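Trehalose synthase regulatory protein (Candida albicans, PDB 5HUS) probably serves as a regulatory subunit of the trehalose synthase complex, its C-terminal domain belonging to the trehalose-phosphatase family of the HAD clan. Local coordinates at residues P90-F101 with I105-A114; Q199-S210 with I225-D235. All coordinates share one frame; numbering follows the deposited sequence.

Contact 1. Residues P90-F101 with I105-A114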
loop_
_atom_site.group_PDB
_atom_site.type_symbol
_atom_site.label_atom_id
_atom_site.label_comp_id
_atom_site.label_asym_id
_atom_site.label_seq_id
_atom_site.Cartn_x
_atom_site.Cartn_y
_atom_site.Cartn_z
ATOM N N PRO A 90 -14.349 10.417 7.072
ATOM C CA PRO A 90 -13.056 10.955 7.498
ATOM C C PRO A 90 -12.378 10.114 8.581
ATOM O O PRO A 90 -11.221 10.398 8.896
ATOM C CB PRO A 90 -13.419 12.345 8.032
ATOM C CG PRO A 90 -14.826 12.202 8.494
ATOM C CD PRO A 90 -15.471 11.270 7.505
ATOM N N GLN A 91 -13.062 9.107 9.130
ATOM C CA GLN A 91 -12.470 8.265 10.178
ATOM C C GLN A 91 -11.315 7.421 9.659
ATOM O O GLN A 91 -10.499 6.941 10.439
ATOM C CB GLN A 91 -13.496 7.312 10.803
ATOM C CG GLN A 91 -14.870 7.876 11.078
ATOM C CD GLN A 91 -15.773 7.758 9.876
ATOM O OE1 GLN A 91 -15.660 8.534 8.947
ATOM N NE2 GLN A 91 -16.673 6.779 9.889
ATOM N N ILE A 92 -11.281 7.211 8.347
ATOM C CA ILE A 92 -10.294 6.339 7.718
ATOM C C ILE A 92 -9.129 7.142 7.131
ATOM O O ILE A 92 -9.328 8.016 6.287
ATOM C CB ILE A 92 -10.936 5.495 6.588
ATOM C CG1 ILE A 92 -12.102 4.658 7.132
ATOM C CG2 ILE A 92 -9.901 4.608 5.907
ATOM C CD1 ILE A 92 -12.488 3.516 6.231
ATOM N N GLY A 93 -7.913 6.845 7.575
ATOM C CA GLY A 93 -6.743 7.454 6.973
ATOM C C GLY A 93 -6.526 6.890 5.581
ATOM O O GLY A 93 -6.889 5.740 5.298
ATOM N N LEU A 94 -5.951 7.700 4.699
ATOM C CA LEU A 94 -5.744 7.281 3.321
ATOM C C LEU A 94 -4.294 7.382 2.890
ATOM O O LEU A 94 -3.612 8.381 3.159
ATOM C CB LEU A 94 -6.613 8.121 2.373
ATOM C CG LEU A 94 -8.122 8.101 2.664
ATOM C CD1 LEU A 94 -8.846 9.181 1.853
ATOM C CD2 LEU A 94 -8.722 6.731 2.396
ATOM N N ILE A 95 -3.825 6.345 2.207
ATOM C CA ILE A 95 -2.517 6.378 1.565
ATOM C C ILE A 95 -2.745 6.063 0.086
ATOM O O ILE A 95 -3.196 4.969 -0.252
ATOM C CB ILE A 95 -1.534 5.376 2.201
ATOM C CG1 ILE A 95 -1.426 5.613 3.708
ATOM C CG2 ILE A 95 -0.159 5.530 1.581
ATOM C CD1 ILE A 95 -0.711 4.491 4.447
ATOM N N ALA A 96 -2.458 7.032 -0.783
ATOM C CA ALA A 96 -2.782 6.924 -2.206
ATOM C C ALA A 96 -1.561 6.596 -3.055
ATOM O O ALA A 96 -0.430 6.900 -2.673
ATOM C CB ALA A 96 -3.415 8.220 -2.705
ATOM N N GLU A 97 -1.815 5.986 -4.212
ATOM C CA GLU A 97 -0.773 5.553 -5.149
ATOM C C GLU A 97 0.358 4.836 -4.427
ATOM O O GLU A 97 1.545 5.122 -4.627
ATOM C CB GLU A 97 -0.241 6.741 -5.962
ATOM C CG GLU A 97 -1.329 7.391 -6.819
ATOM C CD GLU A 97 -0.784 8.244 -7.949
ATOM O OE1 GLU A 97 0.233 7.855 -8.574
ATOM O OE2 GLU A 97 -1.386 9.301 -8.222
ATOM N N ASN A 98 -0.048 3.911 -3.567
ATOM C CA ASN A 98 0.847 2.999 -2.871
ATOM C C ASN A 98 1.853 3.696 -1.968
ATOM O O ASN A 98 2.872 3.118 -1.624
ATOM C CB ASN A 98 1.580 2.111 -3.881
ATOM C CG ASN A 98 2.117 0.846 -3.260
ATOM O OD1 ASN A 98 3.202 0.377 -3.613
ATOM N ND2 ASN A 98 1.370 0.291 -2.310
ATOM N N GLY A 99 1.563 4.929 -1.570
ATOM C CA GLY A 99 2.444 5.611 -0.642
ATOM C C GLY A 99 2.892 7.002 -1.047
ATOM O O GLY A 99 3.423 7.741 -0.216
ATOM N N ASN A 100 2.683 7.370 -2.308
ATOM C CA ASN A 100 3.143 8.677 -2.787
ATOM C C ASN A 100 2.426 9.846 -2.114
ATOM O O ASN A 100 2.967 10.945 -2.024
ATOM C CB ASN A 100 2.976 8.773 -4.307
ATOM C CG ASN A 100 4.007 7.959 -5.042
ATOM O OD1 ASN A 100 5.160 8.381 -5.190
ATOM N ND2 ASN A 100 3.609 6.772 -5.497
ATOM N N PHE A 101 1.211 9.601 -1.639
ATOM C CA PHE A 101 0.408 10.642 -0.995
ATOM C C PHE A 101 -0.295 10.104 0.237
ATOM O O PHE A 101 -0.782 8.986 0.228
ATOM C CB PHE A 101 -0.627 11.209 -1.972
ATOM C CG PHE A 101 -0.039 11.629 -3.289
ATOM C CD1 PHE A 101 0.606 12.851 -3.420
ATOM C CD2 PHE A 101 -0.122 10.794 -4.394
ATOM C CE1 PHE A 101 1.160 13.234 -4.637
ATOM C CE2 PHE A 101 0.430 11.168 -5.612
ATOM C CZ PHE A 101 1.070 12.393 -5.733
ATOM N N ILE A 105 -5.579 11.011 9.317
ATOM C CA ILE A 105 -6.941 11.044 9.837
ATOM C C ILE A 105 -7.283 12.452 10.327
ATOM O O ILE A 105 -6.532 13.047 11.106
ATOM C CB ILE A 105 -7.119 10.016 10.969
ATOM C CG1 ILE A 105 -6.985 8.595 10.416
ATOM C CG2 ILE A 105 -8.464 10.172 11.635
ATOM C CD1 ILE A 105 -6.757 7.534 11.495
ATOM N N GLY A 106 -8.392 12.993 9.828
ATOM C CA GLY A 106 -8.829 14.328 10.203
ATOM C C GLY A 106 -8.270 15.452 9.343
ATOM O O GLY A 106 -8.698 16.599 9.463
ATOM N N ALA A 107 -7.316 15.131 8.474
ATOM C CA ALA A 107 -6.661 16.151 7.650
ATOM C C ALA A 107 -7.492 16.509 6.426
ATOM O O ALA A 107 -8.132 15.647 5.830
ATOM C CB ALA A 107 -5.283 15.681 7.220
ATOM N N LYS A 108 -7.470 17.785 6.052
ATOM C CA LYS A 108 -8.183 18.246 4.862
ATOM C C LYS A 108 -7.321 18.097 3.614
ATOM O O LYS A 108 -7.831 18.022 2.501
ATOM C CB LYS A 108 -8.609 19.709 5.012
ATOM C CG LYS A 108 -9.423 20.022 6.252
ATOM C CD LYS A 108 -9.976 21.442 6.186
ATOM C CE LYS A 108 -9.719 22.213 7.473
ATOM N NZ LYS A 108 -10.368 21.582 8.656
ATOM N N ASN A 109 -6.009 18.056 3.809
ATOM C CA ASN A 109 -5.075 18.078 2.693
ATOM C C ASN A 109 -4.194 16.842 2.618
ATOM O O ASN A 109 -3.916 16.206 3.629
ATOM C CB ASN A 109 -4.198 19.325 2.783
ATOM C CG ASN A 109 -4.979 20.594 2.549
ATOM O OD1 ASN A 109 -5.827 20.654 1.658
ATOM N ND2 ASN A 109 -4.709 21.613 3.352
ATOM N N TRP A 110 -3.756 16.512 1.408
ATOM C CA TRP A 110 -2.806 15.429 1.216
ATOM C C TRP A 110 -1.388 15.896 1.449
ATOM O O TRP A 110 -1.008 17.006 1.062
ATOM C CB TRP A 110 -2.896 14.846 -0.197
ATOM C CG TRP A 110 -4.179 14.167 -0.520
ATOM C CD1 TRP A 110 -5.308 14.745 -1.027
ATOM C CD2 TRP A 110 -4.464 12.768 -0.394
ATOM N NE1 TRP A 110 -6.285 13.792 -1.211
ATOM C CE2 TRP A 110 -5.789 12.571 -0.832
ATOM C CE3 TRP A 110 -3.726 11.665 0.050
ATOM C CZ2 TRP A 110 -6.395 11.314 -0.839
ATOM C CZ3 TRP A 110 -4.328 10.416 0.044
ATOM C CH2 TRP A 110 -5.653 10.251 -0.396
ATOM N N ILE A 111 -0.611 15.023 2.070
ATOM C CA ILE A 111 0.829 15.167 2.147
ATOM C C ILE A 111 1.456 14.492 0.945
ATOM O O ILE A 111 1.135 13.347 0.635
ATOM C CB ILE A 111 1.395 14.532 3.418
ATOM C CG1 ILE A 111 0.870 15.254 4.658
ATOM C CG2 ILE A 111 2.926 14.528 3.373
ATOM C CD1 ILE A 111 1.121 14.489 5.938
ATOM N N SER A 112 2.343 15.200 0.262
ATOM C CA SER A 112 3.040 14.609 -0.870
ATOM C C SER A 112 4.398 14.074 -0.427
ATOM O O SER A 112 5.353 14.828 -0.232
ATOM C CB SER A 112 3.199 15.626 -2.000
ATOM O OG SER A 112 3.752 15.011 -3.154
ATOM N N LEU A 113 4.468 12.760 -0.247
ATOM C CA LEU A 113 5.737 12.098 -0.007
ATOM C C LEU A 113 6.545 12.093 -1.301
ATOM O O LEU A 113 7.773 12.223 -1.285
ATOM C CB LEU A 113 5.501 10.680 0.516
ATOM C CG LEU A 113 6.672 9.894 1.094
ATOM C CD1 LEU A 113 7.484 10.724 2.080
ATOM C CD2 LEU A 113 6.140 8.631 1.766
ATOM N N ALA A 114 5.842 11.939 -2.425
ATOM C CA ALA A 114 6.442 12.114 -3.739
ATOM C C ALA A 114 6.960 13.543 -3.856
ATOM O O ALA A 114 6.311 14.482 -3.393
ATOM C CB ALA A 114 5.427 11.814 -4.842
HETATM O O HOH W 1 -9.620 11.986 7.457
#
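Phe101 and Ser112 form an antiparallel non-hydrogen-bonded pair, and next to this pair Asn100 O accepts a nearly straight bond from Ala114 N (3.1 Å, N-H...O 171°), on a lone pair and in the carbonyl plane, with a weak second bond from Leu113 N. Asn100 and Phe101 together face Ala96, a classic beta bulge at the turn out of strand 93-96. The ring of Trp110 lies across the hairpin of strands 93-96 and 101-103: its CH2 lies 3.6 Å from Leu94 CB, its CZ3 packs on Ala96 CB, and CE3 reaches Phe101 CB at 3.7 Å. The indole NE1 hydrogen-bonds to Asp83 OD2 of helix 79-86. On the same sheet face Ser112 OG sits 3.5 Å from Phe101 CE1, placed there by a chi1 of -174° that sets it anti to the backbone N, and bonds Ala114 O. At the other end Ile105 CG1 rests 3.5 Å from Gly93 N, while one water joins Pro90 O to Gly106 N. Chemically, polar backbone bonds at one end and a water at the other bracket an apolar middle, so direct hydrogen bonding fixes the sheet edge near Asn100 while the indole fills the span between.

Contact 2. Residues Q199-S210 with I225-D235; sequences QISLKAIRLVLS and INEFQQPMKDD
Arg206 meets Phe228 O, Gln230 O and the sulfur of Met232, reaching across from helix 200-210 to the segment that holds the short, weakly bonded helix 225-229; the axes of the two helices approach to 10.1 Å at 131°. Arg206 CB lies near Met232 CE, and the chain leaves with CG anti to the backbone N (chi1 175°), stays extended through CD, and bends at chi3 (66°). CD passes beside Asp235 OD1. NE gives its hydrogen to a water that in turn donates to Lys203 O and Phe228 O. Met232 SD lies 3.6 Å from Arg206 CZ, the sulfur resting over the centre of one guanidinium face. At the tip, Arg206 NH2 is shared between Gln230 O (2.7 Å) and Phe228 O (3.1 Å), both in the guanidinium plane; seen from the acceptors, it stands well above the carbonyl plane of Phe228. Arg206 NH1 makes a salt bridge to Asp235 OD1 at 2.9 Å, met on the syn side with the two planes almost perpendicular. The same nitrogen gives a weak bond to Pro231 O. Asp235 is poorly ordered, so the carbonyls probably hold the group more firmly than the carboxylate does.

One turn earlier, Lys203 runs fully extended to place NZ 2.6 Å from Gln229 O, above that carbonyl's plane. One residue on from Arg206, Leu207 CG lies over a face of the Phe228 ring toward its rim, and Ser210 CB meets the ring edge at Phe228 CE2, 3.7 Å away. Met232 also packs its CG against Leu202 CB and Gln199 OE1. The helix thus offers Lys203 and Arg206 to the backbone carbonyls of Phe228, Gln229, Gln230 and, weakly, Pro231; elsewhere on it, Ile205, Val208 and Leu209 pack on strands 20-26 and 243-250, the layered alpha/beta build of a HAD-type core.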
loop_
_atom_site.group_PDB
_atom_site.type_symbol
_atom_site.label_atom_id
_atom_site.label_comp_id
_atom_site.label_asym_id
_atom_site.label_seq_id
_atom_site.Cartn_x
_atom_site.Cartn_y
_atom_site.Cartn_z
ATOM N N GLN A 199 10.516 1.602 -2.677
ATOM C CA GLN A 199 10.109 1.536 -1.277
ATOM C C GLN A 199 9.150 2.653 -0.854
ATOM O O GLN A 199 9.128 3.047 0.306
ATOM C CB GLN A 199 11.349 1.537 -0.368
ATOM C CG GLN A 199 12.174 0.256 -0.467
ATOM C CD GLN A 199 13.360 0.223 0.490
ATOM O OE1 GLN A 199 13.933 1.257 0.831
ATOM N NE2 GLN A 199 13.728 -0.976 0.926
ATOM N N ILE A 200 8.336 3.151 -1.776
ATOM C CA ILE A 200 7.479 4.279 -1.423
ATOM C C ILE A 200 6.391 3.842 -0.420
ATOM O O ILE A 200 6.002 4.627 0.447
ATOM C CB ILE A 200 6.861 4.949 -2.694
ATOM C CG1 ILE A 200 6.210 6.291 -2.340
ATOM C CG2 ILE A 200 5.884 4.022 -3.403
ATOM C CD1 ILE A 200 7.158 7.284 -1.707
ATOM N N SER A 201 5.948 2.589 -0.484
ATOM C CA SER A 201 4.950 2.108 0.481
ATOM C C SER A 201 5.565 2.008 1.873
ATOM O O SER A 201 4.922 2.317 2.875
ATOM C CB SER A 201 4.362 0.756 0.053
ATOM O OG SER A 201 5.348 -0.260 0.055
ATOM N N LEU A 202 6.824 1.584 1.930
ATOM C CA LEU A 202 7.537 1.504 3.204
ATOM C C LEU A 202 7.704 2.887 3.809
ATOM O O LEU A 202 7.514 3.077 5.008
ATOM C CB LEU A 202 8.910 0.845 3.026
ATOM C CG LEU A 202 9.012 -0.684 2.980
ATOM C CD1 LEU A 202 8.258 -1.280 1.815
ATOM C CD2 LEU A 202 10.479 -1.093 2.924
ATOM N N LYS A 203 8.059 3.858 2.975
ATOM C CA LYS A 203 8.261 5.222 3.450
ATOM C C LYS A 203 6.951 5.841 3.938
ATOM O O LYS A 203 6.949 6.602 4.907
ATOM C CB LYS A 203 8.893 6.081 2.352
ATOM C CG LYS A 203 10.296 5.612 1.986
ATOM C CD LYS A 203 10.995 6.554 1.022
ATOM C CE LYS A 203 12.396 6.052 0.706
ATOM N NZ LYS A 203 13.131 6.973 -0.220
ATOM N N ALA A 204 5.841 5.504 3.284
ATOM C CA ALA A 204 4.542 6.008 3.716
ATOM C C ALA A 204 4.128 5.404 5.055
ATOM O O ALA A 204 3.609 6.100 5.921
ATOM C CB ALA A 204 3.476 5.734 2.657
ATOM N N ILE A 205 4.356 4.105 5.217
ATOM C CA ILE A 205 4.036 3.444 6.471
ATOM C C ILE A 205 4.868 4.064 7.593
ATOM O O ILE A 205 4.350 4.382 8.660
ATOM C CB ILE A 205 4.278 1.923 6.391
ATOM C CG1 ILE A 205 3.221 1.283 5.478
ATOM C CG2 ILE A 205 4.228 1.296 7.806
ATOM C CD1 ILE A 205 3.458 -0.179 5.170
ATOM N N ARG A 206 6.151 4.281 7.324
ATOM C CA ARG A 206 7.034 4.897 8.308
ATOM C C ARG A 206 6.562 6.301 8.667
ATOM O O ARG A 206 6.601 6.690 9.827
ATOM C CB ARG A 206 8.474 4.942 7.788
ATOM C CG ARG A 206 9.428 5.682 8.720
ATOM C CD ARG A 206 10.863 5.638 8.204
ATOM N NE ARG A 206 11.037 6.367 6.953
ATOM C CZ ARG A 206 12.186 6.447 6.288
ATOM N NH1 ARG A 206 13.270 5.843 6.758
ATOM N NH2 ARG A 206 12.250 7.132 5.152
ATOM N N LEU A 207 6.096 7.049 7.672
ATOM C CA LEU A 207 5.589 8.401 7.903
ATOM C C LEU A 207 4.336 8.395 8.781
ATOM O O LEU A 207 4.234 9.152 9.749
ATOM C CB LEU A 207 5.303 9.094 6.558
ATOM C CG LEU A 207 4.779 10.536 6.551
ATOM C CD1 LEU A 207 5.150 11.210 5.239
ATOM C CD2 LEU A 207 3.261 10.616 6.745
ATOM N N VAL A 208 3.368 7.553 8.431
ATOM C CA VAL A 208 2.142 7.455 9.216
ATOM C C VAL A 208 2.448 6.997 10.639
ATOM O O VAL A 208 1.954 7.578 11.605
ATOM C CB VAL A 208 1.133 6.502 8.545
ATOM C CG1 VAL A 208 -0.061 6.254 9.453
ATOM C CG2 VAL A 208 0.683 7.090 7.204
ATOM N N LEU A 209 3.291 5.978 10.762
ATOM C CA LEU A 209 3.706 5.499 12.076
ATOM C C LEU A 209 4.365 6.620 12.887
ATOM O O LEU A 209 4.012 6.822 14.050
ATOM C CB LEU A 209 4.646 4.302 11.940
ATOM C CG LEU A 209 5.250 3.747 13.235
ATOM C CD1 LEU A 209 4.165 3.365 14.234
ATOM C CD2 LEU A 209 6.130 2.549 12.923
ATOM N N SER A 210 5.280 7.366 12.269
ATOM C CA SER A 210 5.954 8.478 12.947
ATOM C C SER A 210 4.978 9.536 13.449
ATOM O O SER A 210 5.125 10.049 14.552
ATOM C CB SER A 210 6.986 9.138 12.019
ATOM O OG SER A 210 8.011 8.222 11.670
ATOM N N ILE A 225 9.778 17.022 5.098
ATOM C CA ILE A 225 9.426 15.870 4.270
ATOM C C ILE A 225 10.672 15.154 3.735
ATOM O O ILE A 225 10.647 13.950 3.523
ATOM C CB ILE A 225 8.488 16.270 3.098
ATOM C CG1 ILE A 225 7.789 15.033 2.514
ATOM C CG2 ILE A 225 9.234 17.059 2.013
ATOM C CD1 ILE A 225 6.763 14.411 3.438
ATOM N N ASN A 226 11.774 15.883 3.564
ATOM C CA ASN A 226 13.014 15.266 3.099
ATOM C C ASN A 226 13.460 14.106 3.989
ATOM O O ASN A 226 13.961 13.090 3.500
ATOM C CB ASN A 226 14.126 16.318 3.004
ATOM C CG ASN A 226 15.482 15.779 3.413
ATOM O OD1 ASN A 226 16.158 15.107 2.634
ATOM N ND2 ASN A 226 15.892 16.080 4.643
ATOM N N GLU A 227 13.263 14.253 5.295
ATOM C CA GLU A 227 13.579 13.190 6.243
ATOM C C GLU A 227 12.741 11.931 6.001
ATOM O O GLU A 227 13.234 10.817 6.153
ATOM C CB GLU A 227 13.377 13.681 7.676
ATOM C CG GLU A 227 14.360 14.754 8.111
ATOM C CD GLU A 227 14.071 15.267 9.507
ATOM O OE1 GLU A 227 13.459 14.524 10.306
ATOM O OE2 GLU A 227 14.449 16.420 9.803
ATOM N N PHE A 228 11.477 12.106 5.626
ATOM C CA PHE A 228 10.614 10.960 5.369
ATOM C C PHE A 228 10.853 10.357 3.985
ATOM O O PHE A 228 10.427 9.235 3.700
ATOM C CB PHE A 228 9.145 11.361 5.558
ATOM C CG PHE A 228 8.815 11.730 6.977
ATOM C CD1 PHE A 228 8.716 13.058 7.359
ATOM C CD2 PHE A 228 8.655 10.748 7.939
ATOM C CE1 PHE A 228 8.441 13.405 8.671
ATOM C CE2 PHE A 228 8.381 11.084 9.260
ATOM C CZ PHE A 228 8.269 12.415 9.624
ATOM N N GLN A 229 11.569 11.089 3.138
ATOM C CA GLN A 229 11.920 10.608 1.806
ATOM C C GLN A 229 13.272 9.897 1.778
ATOM O O GLN A 229 13.634 9.287 0.773
ATOM C CB GLN A 229 11.939 11.769 0.817
ATOM C CG GLN A 229 10.614 12.485 0.681
ATOM C CD GLN A 229 10.745 13.816 -0.034
ATOM O OE1 GLN A 229 11.817 14.430 -0.042
ATOM N NE2 GLN A 229 9.658 14.274 -0.632
ATOM N N GLN A 230 14.016 9.990 2.877
ATOM C CA GLN A 230 15.334 9.368 2.980
ATOM C C GLN A 230 15.200 7.845 2.929
ATOM O O GLN A 230 14.114 7.318 3.167
ATOM C CB GLN A 230 16.038 9.819 4.270
ATOM C CG GLN A 230 15.667 9.029 5.516
ATOM C CD GLN A 230 16.124 9.714 6.793
ATOM O OE1 GLN A 230 16.771 10.758 6.751
ATOM N NE2 GLN A 230 15.785 9.130 7.936
ATOM N N PRO A 231 16.292 7.129 2.601
ATOM C CA PRO A 231 16.195 5.666 2.515
ATOM C C PRO A 231 15.769 5.017 3.828
ATOM O O PRO A 231 16.058 5.541 4.907
ATOM C CB PRO A 231 17.619 5.239 2.136
ATOM C CG PRO A 231 18.485 6.390 2.527
ATOM C CD PRO A 231 17.649 7.603 2.278
ATOM N N MET A 232 15.089 3.879 3.725
ATOM C CA MET A 232 14.576 3.169 4.894
ATOM C C MET A 232 15.679 2.722 5.850
ATOM O O MET A 232 15.406 2.390 7.002
ATOM C CB MET A 232 13.757 1.955 4.452
ATOM C CG MET A 232 12.456 2.313 3.746
ATOM S SD MET A 232 11.367 3.298 4.790
ATOM C CE MET A 232 11.211 2.225 6.215
ATOM N N LYS A 233 16.918 2.714 5.366
ATOM C CA LYS A 233 18.064 2.289 6.168
ATOM C C LYS A 233 18.279 3.180 7.394
ATOM O O LYS A 233 18.570 2.690 8.486
ATOM C CB LYS A 233 19.331 2.277 5.311
ATOM C CG LYS A 233 19.139 1.707 3.912
ATOM C CD LYS A 233 20.426 1.804 3.102
ATOM C CE LYS A 233 20.949 3.234 3.067
ATOM N NZ LYS A 233 22.313 3.329 2.468
ATOM N N ASP A 234 18.133 4.490 7.204
ATOM C CA ASP A 234 18.350 5.461 8.274
ATOM C C ASP A 234 17.108 5.631 9.146
ATOM O O ASP A 234 16.160 6.311 8.754
ATOM C CB ASP A 234 18.751 6.811 7.684
ATOM C CG ASP A 234 19.467 6.672 6.356
ATOM O OD1 ASP A 234 20.182 5.667 6.167
ATOM O OD2 ASP A 234 19.308 7.565 5.498
ATOM N N ASP A 235 17.118 5.026 10.330
ATOM C CA ASP A 235 15.953 5.085 11.208
ATOM C C ASP A 235 16.297 5.127 12.696
ATOM O O ASP A 235 16.620 4.104 13.300
ATOM C CB ASP A 235 15.026 3.896 10.935
ATOM C CG ASP A 235 14.048 4.168 9.811
ATOM O OD1 ASP A 235 13.665 5.344 9.635
ATOM O OD2 ASP A 235 13.659 3.213 9.105
HETATM O O HOH W 2 9.030 7.927 5.860
#

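Contact 1 and contact 2 follow one another along the chain, their centres about 14 Å apart, and they meet directly. Gln229 NE2 probably hydrogen-bonds Leu113 O at 2.9 Å, tying the residue after edge strand 111-112 to the segment gripped by helix 200-210. Helix 200-213 touches both contacts: Leu113 CD2 comes within 3.5 Å of Ala204 N, Gly99 CA lies 3.5 Å from Ala204 CB, and Asn98 O packs on Ser201 CB. Asn98, Gly99, Asn100 and Leu113 thus pack on the helix, partly on Ala204, whose CB points away from 225-235. Together the contacts join the edge of the main sheet to the helix packed on it and to the 225-235 segment over that helix.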